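Local coordinates for protein putative ATPase Rv3679 (Mycobacterium tuberculosis H37Rv, PDB 6BS3) that hydrolyses ATP as one subunit of the heterodimeric BagAB complex, an activity required for resistance to nitric oxide and to elevated glycerol, at residues L199-E213 / M230-N242. Sequence-based numbering, arbitrary orientation.
With ADP (adenosine-5'-diphosphate), chain C.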
ATOM      1  N   LEU A 199     -10.538 -18.258 -16.651  1.00 49.59           N
ATOM      2  CA  LEU A 199     -10.637 -16.863 -16.183  1.00 49.04           C
ATOM      3  C   LEU A 199     -11.870 -16.121 -16.674  1.00 53.39           C
ATOM      4  O   LEU A 199     -12.473 -15.397 -15.897  1.00 52.52           O
ATOM      5  CB  LEU A 199      -9.378 -16.054 -16.509  1.00 48.16           C
ATOM      6  CG  LEU A 199      -8.091 -16.483 -15.808  1.00 51.17           C
ATOM      7  CD1 LEU A 199      -6.895 -15.736 -16.378  1.00 49.44           C
ATOM      8  CD2 LEU A 199      -8.199 -16.328 -14.275  1.00 51.63           C
ATOM      9  N   HIS A 200     -12.260 -16.337 -17.937  1.00 50.81           N
ATOM     10  CA  HIS A 200     -13.408 -15.691 -18.585  1.00 50.85           C
ATOM     11  C   HIS A 200     -14.775 -16.385 -18.307  1.00 57.16           C
ATOM     12  O   HIS A 200     -15.815 -15.798 -18.597  1.00 58.31           O
ATOM     13  CB  HIS A 200     -13.141 -15.528 -20.102  1.00 50.53           C
ATOM     14  CG  HIS A 200     -12.117 -14.469 -20.356  1.00 53.43           C
ATOM     15  ND1 HIS A 200     -10.756 -14.725 -20.205  1.00 54.86           N
ATOM     16  CD2 HIS A 200     -12.281 -13.155 -20.634  1.00 54.88           C
ATOM     17  CE1 HIS A 200     -10.144 -13.572 -20.410  1.00 54.00           C
ATOM     18  NE2 HIS A 200     -11.016 -12.597 -20.673  1.00 54.64           N
ATOM     19  N   SER A 201     -14.775 -17.568 -17.669  1.00 53.52           N
ATOM     20  CA  SER A 201     -16.005 -18.303 -17.374  1.00 52.77           C
ATOM     21  C   SER A 201     -16.719 -17.876 -16.082  1.00 56.40           C
ATOM     22  O   SER A 201     -16.200 -17.071 -15.302  1.00 55.84           O
ATOM     23  CB  SER A 201     -15.738 -19.806 -17.356  1.00 55.03           C
ATOM     24  OG  SER A 201     -15.114 -20.185 -16.142  1.00 62.69           O
ATOM     25  N   ASN A 202     -17.912 -18.479 -15.862  1.00 52.85           N
ATOM     26  CA  ASN A 202     -18.779 -18.353 -14.692  1.00 51.99           C
ATOM     27  C   ASN A 202     -18.206 -19.137 -13.490  1.00 55.31           C
ATOM     28  O   ASN A 202     -18.809 -19.135 -12.420  1.00 55.91           O
ATOM     29  CB  ASN A 202     -20.231 -18.797 -15.031  1.00 49.93           C
ATOM     30  CG  ASN A 202     -20.466 -20.270 -15.368  1.00 67.04           C
ATOM     31  OD1 ASN A 202     -19.641 -21.171 -15.136  1.00 60.70           O
ATOM     32  ND2 ASN A 202     -21.641 -20.555 -15.911  1.00 60.41           N
ATOM     33  N   GLN A 203     -17.045 -19.809 -13.678  1.00 51.24           N
ATOM     34  CA  GLN A 203     -16.308 -20.550 -12.638  1.00 49.81           C
ATOM     35  C   GLN A 203     -15.367 -19.602 -11.887  1.00 48.74           C
ATOM     36  O   GLN A 203     -14.775 -19.994 -10.883  1.00 47.47           O
ATOM     37  CB  GLN A 203     -15.466 -21.671 -13.275  1.00 51.46           C
ATOM     38  CG  GLN A 203     -16.278 -22.775 -13.930  1.00 70.39           C
ATOM     39  CD  GLN A 203     -16.718 -23.788 -12.918  1.00 92.65           C
ATOM     40  OE1 GLN A 203     -17.742 -23.621 -12.240  1.00 89.67           O
ATOM     41  NE2 GLN A 203     -15.937 -24.852 -12.789  1.00 83.85           N
ATOM     42  N   THR A 204     -15.210 -18.364 -12.391  1.00 43.36           N
ATOM     43  CA  THR A 204     -14.327 -17.340 -11.827  1.00 43.26           C
ATOM     44  C   THR A 204     -15.119 -16.087 -11.433  1.00 48.17           C
ATOM     45  O   THR A 204     -16.168 -15.800 -12.021  1.00 47.88           O
ATOM     46  CB  THR A 204     -13.181 -17.033 -12.850  1.00 48.17           C
ATOM     47  OG1 THR A 204     -12.547 -18.251 -13.233  1.00 46.10           O
ATOM     48  CG2 THR A 204     -12.114 -16.068 -12.316  1.00 44.59           C
ATOM     49  N   ALA A 205     -14.602 -15.343 -10.435  1.00 45.43           N
ATOM     50  CA  ALA A 205     -15.117 -14.045  -9.972  1.00 44.39           C
ATOM     51  C   ALA A 205     -13.979 -13.283  -9.325  1.00 44.35           C
ATOM     52  O   ALA A 205     -13.223 -13.849  -8.542  1.00 42.64           O
ATOM     53  CB  ALA A 205     -16.265 -14.213  -8.974  1.00 45.02           C
ATOM     54  N   ILE A 206     -13.869 -11.995  -9.653  1.00 41.13           N
ATOM     55  CA  ILE A 206     -12.875 -11.073  -9.093  1.00 39.94           C
ATOM     56  C   ILE A 206     -13.605 -10.145  -8.110  1.00 42.64           C
ATOM     57  O   ILE A 206     -14.510  -9.415  -8.514  1.00 41.81           O
ATOM     58  CB  ILE A 206     -12.120 -10.279 -10.196  1.00 42.43           C
ATOM     59  CG1 ILE A 206     -11.374 -11.232 -11.157  1.00 42.88           C
ATOM     60  CG2 ILE A 206     -11.153  -9.241  -9.588  1.00 42.01           C
ATOM     61  CD1 ILE A 206     -11.410 -10.879 -12.598  1.00 41.69           C
ATOM     62  N   HIS A 207     -13.215 -10.207  -6.827  1.00 37.32           N
ATOM     63  CA  HIS A 207     -13.739  -9.384  -5.742  1.00 37.34           C
ATOM     64  C   HIS A 207     -12.738  -8.258  -5.490  1.00 41.27           C
ATOM     65  O   HIS A 207     -11.528  -8.460  -5.574  1.00 38.74           O
ATOM     66  CB  HIS A 207     -13.996 -10.211  -4.457  1.00 37.70           C
ATOM     67  CG  HIS A 207     -14.786 -11.455  -4.703  1.00 41.03           C
ATOM     68  ND1 HIS A 207     -16.117 -11.400  -5.098  1.00 42.84           N
ATOM     69  CD2 HIS A 207     -14.389 -12.748  -4.671  1.00 42.87           C
ATOM     70  CE1 HIS A 207     -16.482 -12.658  -5.283  1.00 42.80           C
ATOM     71  NE2 HIS A 207     -15.481 -13.505  -5.020  1.00 43.03           N
ATOM     72  N   LEU A 208     -13.256  -7.064  -5.234  1.00 39.40           N
ATOM     73  CA  LEU A 208     -12.434  -5.875  -5.063  1.00 39.04           C
ATOM     74  C   LEU A 208     -12.652  -5.269  -3.704  1.00 42.90           C
ATOM     75  O   LEU A 208     -13.720  -4.744  -3.400  1.00 42.46           O
ATOM     76  CB  LEU A 208     -12.704  -4.851  -6.185  1.00 38.80           C
ATOM     77  CG  LEU A 208     -12.488  -5.363  -7.605  1.00 42.98           C
ATOM     78  CD1 LEU A 208     -13.800  -5.832  -8.236  1.00 42.82           C
ATOM     79  CD2 LEU A 208     -11.780  -4.337  -8.447  1.00 45.52           C
ATOM     80  N   VAL A 209     -11.633  -5.382  -2.875  1.00 40.23           N
ATOM     81  CA  VAL A 209     -11.621  -4.810  -1.538  1.00 40.08           C
ATOM     82  C   VAL A 209     -11.312  -3.316  -1.666  1.00 42.91           C
ATOM     83  O   VAL A 209     -10.422  -2.924  -2.406  1.00 40.52           O
ATOM     84  CB  VAL A 209     -10.606  -5.541  -0.615  1.00 42.42           C
ATOM     85  CG1 VAL A 209     -10.538  -4.888   0.768  1.00 42.10           C
ATOM     86  CG2 VAL A 209     -10.968  -7.015  -0.489  1.00 41.44           C
ATOM     87  N   THR A 210     -12.061  -2.499  -0.933  1.00 42.31           N
ATOM     88  CA  THR A 210     -11.869  -1.057  -0.873  1.00 42.51           C
ATOM     89  C   THR A 210     -12.089  -0.540   0.543  1.00 46.82           C
ATOM     90  O   THR A 210     -12.740  -1.200   1.355  1.00 45.78           O
ATOM     91  CB  THR A 210     -12.753  -0.330  -1.937  1.00 47.89           C
ATOM     92  OG1 THR A 210     -12.295   1.016  -2.058  1.00 50.47           O
ATOM     93  CG2 THR A 210     -14.258  -0.343  -1.598  1.00 42.73           C
ATOM     94  N   LEU A 211     -11.546   0.656   0.820  1.00 45.04           N
ATOM     95  CA  LEU A 211     -11.783   1.423   2.042  1.00 44.27           C
ATOM     96  C   LEU A 211     -12.584   2.647   1.593  1.00 47.35           C
ATOM     97  O   LEU A 211     -12.541   3.011   0.405  1.00 45.42           O
ATOM     98  CB  LEU A 211     -10.472   1.849   2.738  1.00 43.82           C
ATOM     99  CG  LEU A 211      -9.558   0.716   3.273  1.00 47.23           C
ATOM    100  CD1 LEU A 211      -8.218   1.262   3.690  1.00 46.62           C
ATOM    101  CD2 LEU A 211     -10.194  -0.052   4.432  1.00 45.74           C
ATOM    102  N   LEU A 212     -13.353   3.258   2.510  1.00 45.17           N
ATOM    103  CA  LEU A 212     -14.115   4.466   2.158  1.00 44.90           C
ATOM    104  C   LEU A 212     -13.178   5.674   2.214  1.00 50.73           C
ATOM    105  O   LEU A 212     -13.327   6.580   3.036  1.00 51.65           O
ATOM    106  CB  LEU A 212     -15.414   4.643   2.992  1.00 44.24           C
ATOM    107  CG  LEU A 212     -16.539   3.621   2.709  1.00 48.89           C
ATOM    108  CD1 LEU A 212     -17.851   4.033   3.373  1.00 47.46           C
ATOM    109  CD2 LEU A 212     -16.759   3.398   1.192  1.00 51.71           C
ATOM    110  N   GLU A 213     -12.174   5.638   1.332  1.00 48.24           N
ATOM    111  CA  GLU A 213     -11.108   6.627   1.129  1.00 47.97           C
ATOM    112  C   GLU A 213     -10.976   6.828  -0.366  1.00 50.77           C
ATOM    113  O   GLU A 213     -11.230   5.900  -1.123  1.00 50.37           O
ATOM    114  CB  GLU A 213      -9.788   6.126   1.736  1.00 49.22           C
ATOM    115  CG  GLU A 213      -9.833   6.052   3.254  1.00 57.05           C
ATOM    116  CD  GLU A 213      -8.697   5.324   3.942  1.00 70.67           C
ATOM    117  OE1 GLU A 213      -7.626   5.133   3.320  1.00 62.30           O
ATOM    118  OE2 GLU A 213      -8.885   4.948   5.122  1.00 69.52           O
ATOM    119  N   MET A 230     -11.798  -6.391 -20.649  1.00 54.02           N
ATOM    120  CA  MET A 230     -11.149  -7.676 -20.905  1.00 53.38           C
ATOM    121  C   MET A 230     -12.166  -8.825 -20.861  1.00 57.39           C
ATOM    122  O   MET A 230     -11.816  -9.964 -21.175  1.00 57.23           O
ATOM    123  CB  MET A 230     -10.052  -7.920 -19.871  1.00 55.18           C
ATOM    124  CG  MET A 230      -8.857  -6.989 -20.015  1.00 58.30           C
ATOM    125  SD  MET A 230      -7.652  -7.223 -18.680  1.00 61.95           S
ATOM    126  CE  MET A 230      -6.961  -8.817 -19.135  1.00 57.81           C
ATOM    127  N   GLU A 231     -13.427  -8.512 -20.486  1.00 53.59           N
ATOM    128  CA  GLU A 231     -14.543  -9.440 -20.327  1.00 53.03           C
ATOM    129  C   GLU A 231     -14.254 -10.447 -19.202  1.00 55.16           C
ATOM    130  O   GLU A 231     -14.624 -11.619 -19.273  1.00 55.71           O
ATOM    131  CB  GLU A 231     -14.953 -10.085 -21.667  1.00 54.74           C
ATOM    132  CG  GLU A 231     -15.957  -9.230 -22.429  1.00 70.35           C
ATOM    133  CD  GLU A 231     -15.742  -9.045 -23.919  1.00102.73           C
ATOM    134  OE1 GLU A 231     -15.908  -7.899 -24.395  1.00109.56           O
ATOM    135  OE2 GLU A 231     -15.422 -10.040 -24.611  1.00 98.12           O
ATOM    136  N   LEU A 232     -13.604  -9.958 -18.144  1.00 50.02           N
ATOM    137  CA  LEU A 232     -13.288 -10.757 -16.964  1.00 48.74           C
ATOM    138  C   LEU A 232     -14.427 -10.622 -15.924  1.00 53.34           C
ATOM    139  O   LEU A 232     -14.928  -9.518 -15.721  1.00 53.92           O
ATOM    140  CB  LEU A 232     -11.908 -10.396 -16.388  1.00 47.09           C
ATOM    141  CG  LEU A 232     -10.702 -10.927 -17.177  1.00 49.28           C
ATOM    142  CD1 LEU A 232      -9.451 -10.233 -16.781  1.00 48.04           C
ATOM    143  CD2 LEU A 232     -10.521 -12.426 -17.009  1.00 50.04           C
ATOM    144  N   PRO A 233     -14.898 -11.737 -15.321  1.00 49.44           N
ATOM    145  CA  PRO A 233     -16.042 -11.656 -14.397  1.00 48.50           C
ATOM    146  C   PRO A 233     -15.780 -10.973 -13.060  1.00 52.32           C
ATOM    147  O   PRO A 233     -14.914 -11.387 -12.296  1.00 52.56           O
ATOM    148  CB  PRO A 233     -16.456 -13.118 -14.216  1.00 49.49           C
ATOM    149  CG  PRO A 233     -15.229 -13.880 -14.456  1.00 54.07           C
ATOM    150  CD  PRO A 233     -14.456 -13.133 -15.493  1.00 50.51           C
ATOM    151  N   ILE A 234     -16.561  -9.922 -12.788  1.00 49.14           N
ATOM    152  CA  ILE A 234     -16.548  -9.179 -11.534  1.00 49.18           C
ATOM    153  C   ILE A 234     -17.501  -9.902 -10.568  1.00 53.40           C
ATOM    154  O   ILE A 234     -18.577 -10.346 -10.968  1.00 53.46           O
ATOM    155  CB  ILE A 234     -16.924  -7.674 -11.754  1.00 52.28           C
ATOM    156  CG1 ILE A 234     -16.012  -6.973 -12.822  1.00 53.15           C
ATOM    157  CG2 ILE A 234     -16.984  -6.860 -10.442  1.00 51.05           C
ATOM    158  CD1 ILE A 234     -14.500  -7.129 -12.643  1.00 57.75           C
ATOM    159  N   GLY A 235     -17.067 -10.047  -9.327  1.00 50.07           N
ATOM    160  CA  GLY A 235     -17.846 -10.670  -8.271  1.00 49.85           C
ATOM    161  C   GLY A 235     -18.512  -9.624  -7.407  1.00 53.97           C
ATOM    162  O   GLY A 235     -19.596  -9.156  -7.738  1.00 56.50           O
ATOM    163  N   SER A 236     -17.858  -9.218  -6.323  1.00 48.61           N
ATOM    164  CA  SER A 236     -18.404  -8.228  -5.395  1.00 47.51           C
ATOM    165  C   SER A 236     -17.405  -7.121  -5.083  1.00 49.85           C
ATOM    166  O   SER A 236     -16.195  -7.330  -5.155  1.00 49.39           O
ATOM    167  CB  SER A 236     -18.772  -8.907  -4.073  1.00 50.01           C
ATOM    168  OG  SER A 236     -19.944  -9.706  -4.141  1.00 57.98           O
ATOM    169  N   VAL A 237     -17.910  -5.961  -4.664  1.00 45.08           N
ATOM    170  CA  VAL A 237     -17.068  -4.897  -4.111  1.00 42.98           C
ATOM    171  C   VAL A 237     -17.207  -5.099  -2.581  1.00 44.55           C
ATOM    172  O   VAL A 237     -18.324  -5.186  -2.082  1.00 43.31           O
ATOM    173  CB  VAL A 237     -17.442  -3.461  -4.570  1.00 44.78           C
ATOM    174  CG1 VAL A 237     -16.729  -2.403  -3.718  1.00 44.62           C
ATOM    175  CG2 VAL A 237     -17.116  -3.260  -6.041  1.00 43.60           C
ATOM    176  N   ILE A 238     -16.086  -5.265  -1.870  1.00 40.44           N
ATOM    177  CA  ILE A 238     -16.090  -5.480  -0.430  1.00 39.23           C
ATOM    178  C   ILE A 238     -15.570  -4.236   0.257  1.00 44.69           C
ATOM    179  O   ILE A 238     -14.378  -3.927   0.157  1.00 45.64           O
ATOM    180  CB  ILE A 238     -15.326  -6.776  -0.023  1.00 41.67           C
ATOM    181  CG1 ILE A 238     -15.829  -8.001  -0.827  1.00 42.64           C
ATOM    182  CG2 ILE A 238     -15.387  -7.006   1.507  1.00 40.39           C
ATOM    183  CD1 ILE A 238     -15.023  -9.405  -0.641  1.00 46.01           C
ATOM    184  N   VAL A 239     -16.474  -3.502   0.931  1.00 42.12           N
ATOM    185  CA  VAL A 239     -16.135  -2.283   1.667  1.00 41.61           C
ATOM    186  C   VAL A 239     -15.703  -2.684   3.062  1.00 45.92           C
ATOM    187  O   VAL A 239     -16.534  -3.048   3.887  1.00 45.98           O
ATOM    188  CB  VAL A 239     -17.234  -1.172   1.657  1.00 45.37           C
ATOM    189  CG1 VAL A 239     -16.783   0.049   2.468  1.00 45.19           C
ATOM    190  CG2 VAL A 239     -17.597  -0.751   0.234  1.00 44.36           C
ATOM    191  N   ASN A 240     -14.387  -2.645   3.305  1.00 42.77           N
ATOM    192  CA  ASN A 240     -13.776  -2.995   4.579  1.00 42.16           C
ATOM    193  C   ASN A 240     -13.740  -1.806   5.556  1.00 46.46           C
ATOM    194  O   ASN A 240     -13.877  -0.642   5.150  1.00 44.38           O
ATOM    195  CB  ASN A 240     -12.348  -3.518   4.323  1.00 42.32           C
ATOM    196  CG  ASN A 240     -11.755  -4.340   5.443  1.00 53.18           C
ATOM    197  OD1 ASN A 240     -12.464  -4.909   6.289  1.00 46.48           O
ATOM    198  ND2 ASN A 240     -10.427  -4.426   5.470  1.00 40.71           N
ATOM    199  N   ARG A 241     -13.542  -2.130   6.851  1.00 45.39           N
ATOM    200  CA  ARG A 241     -13.374  -1.222   8.002  1.00 45.81           C
ATOM    201  C   ARG A 241     -14.423  -0.118   8.083  1.00 51.73           C
ATOM    202  O   ARG A 241     -14.089   1.069   8.174  1.00 51.51           O
ATOM    203  CB  ARG A 241     -11.957  -0.628   8.088  1.00 40.99           C
ATOM    204  CG  ARG A 241     -10.860  -1.659   8.018  1.00 44.68           C
ATOM    205  CD  ARG A 241      -9.573  -1.201   8.655  1.00 57.20           C
ATOM    206  NE  ARG A 241      -9.083   0.050   8.088  1.00 69.86           N
ATOM    207  CZ  ARG A 241      -8.000   0.687   8.509  1.00 89.87           C
ATOM    208  NH1 ARG A 241      -7.257   0.173   9.485  1.00 79.94           N
ATOM    209  NH2 ARG A 241      -7.642   1.837   7.952  1.00 82.91           N
ATOM    210  N   ASN A 242     -15.700  -0.529   8.093  1.00 48.06           N
ATOM    211  CA  ASN A 242     -16.803   0.391   8.250  1.00 47.52           C
ATOM    212  C   ASN A 242     -16.851   0.838   9.696  1.00 52.42           C
ATOM    213  O   ASN A 242     -16.331   0.145  10.568  1.00 50.55           O
ATOM    214  CB  ASN A 242     -18.111  -0.264   7.841  1.00 44.24           C
ATOM    215  CG  ASN A 242     -18.266  -0.310   6.353  1.00 61.87           C
ATOM    216  OD1 ASN A 242     -18.598   0.708   5.708  1.00 49.22           O
ATOM    217  ND2 ASN A 242     -18.019  -1.493   5.786  1.00 52.13           N
TER
HETATM  218  PB  ADP C 401      -3.662  -5.879   1.988  1.00 42.91           P
HETATM  219  O1B ADP C 401      -3.312  -7.373   1.815  1.00 43.66           O
HETATM  220  O2B ADP C 401      -2.360  -5.044   1.964  1.00 49.22           O
HETATM  221  O3B ADP C 401      -4.676  -5.365   1.002  1.00 41.74           O
HETATM  222  PA  ADP C 401      -4.123  -6.478   4.860  1.00 43.89           P
HETATM  223  O1A ADP C 401      -2.657  -6.849   5.142  1.00 45.13           O
HETATM  224  O2A ADP C 401      -5.003  -7.669   4.877  1.00 43.04           O
HETATM  225  O3A ADP C 401      -4.223  -5.713   3.466  1.00 42.93           O
HETATM  226  O5' ADP C 401      -4.617  -5.284   5.779  1.00 45.43           O
HETATM  227  C5' ADP C 401      -3.921  -4.042   6.035  1.00 44.12           C
HETATM  228  C4' ADP C 401      -3.931  -3.806   7.528  1.00 45.72           C
HETATM  229  O4' ADP C 401      -5.288  -3.588   7.967  1.00 46.42           O
HETATM  230  C3' ADP C 401      -3.389  -4.943   8.398  1.00 49.81           C
HETATM  231  O3' ADP C 401      -2.681  -4.404   9.504  1.00 53.27           O
HETATM  232  C2' ADP C 401      -4.661  -5.685   8.830  1.00 47.49           C
HETATM  233  O2' ADP C 401      -4.517  -6.433  10.033  1.00 47.19           O
HETATM  234  C1' ADP C 401      -5.646  -4.526   8.966  1.00 45.50           C
HETATM  235  N9  ADP C 401      -7.054  -4.878   8.783  1.00 47.04           N
HETATM  236  C8  ADP C 401      -7.626  -5.490   7.696  1.00 48.39           C
HETATM  237  N7  ADP C 401      -8.930  -5.612   7.775  1.00 48.19           N
HETATM  238  C5  ADP C 401      -9.239  -5.046   9.004  1.00 47.04           C
HETATM  239  C6  ADP C 401     -10.465  -4.831   9.674  1.00 44.98           C
HETATM  240  N6  ADP C 401     -11.651  -5.221   9.202  1.00 43.84           N
HETATM  241  N1  ADP C 401     -10.428  -4.190  10.866  1.00 46.36           N
HETATM  242  C2  ADP C 401      -9.244  -3.806  11.357  1.00 46.22           C
HETATM  243  N3  ADP C 401      -8.027  -3.972  10.829  1.00 49.12           N
HETATM  244  C4  ADP C 401      -8.093  -4.592   9.636  1.00 47.61           C
HETATM  245  O   HOH W   1     -13.521   2.152   5.088  1.00 46.76           O
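The H200 imidazole takes L232 CD2 over one face, a CH-pi contact 3.8 Å from the ring centroid and 17° off its normal, while NE2 at the edge donates in the ring plane to M230 O (2.8 Å). That bond is bent, 136° at the hydrogen, and V196 O holds ND1; two carbonyl partners would favour a protonated imidazolium and limit its rotation. H207 also works through its edge: ND1 accepts from S236 N at 3.0 Å, and NE2 is hydrogen-bonded to H24 ND1. CG of H207 stands beside its backbone N (chi1 -50°), bringing ND1 up to S236 N and 3.7 Å from G235 CA. Here the pairing slips by one residue between I206-I234 and L208-V237, a beta bulge; beyond it the parallel pairing runs from L208 N to S236 O (3.0 Å) through N240 N to T210 O (2.9 Å). T210 CG2 packs on V239 CG2 (3.8 Å) on the side facing helix 214-229. Farther along, N240 OD1 accepts a weak bond from ADP N6 (3.0 Å) and T32 O holds ND2, while R241 CG lies against adenine C6. Joined through helix 214-229, the strands form a beta-alpha-beta crossover placing N240 at the adenine, consistent with an ArsA/Get3-type P-loop fold.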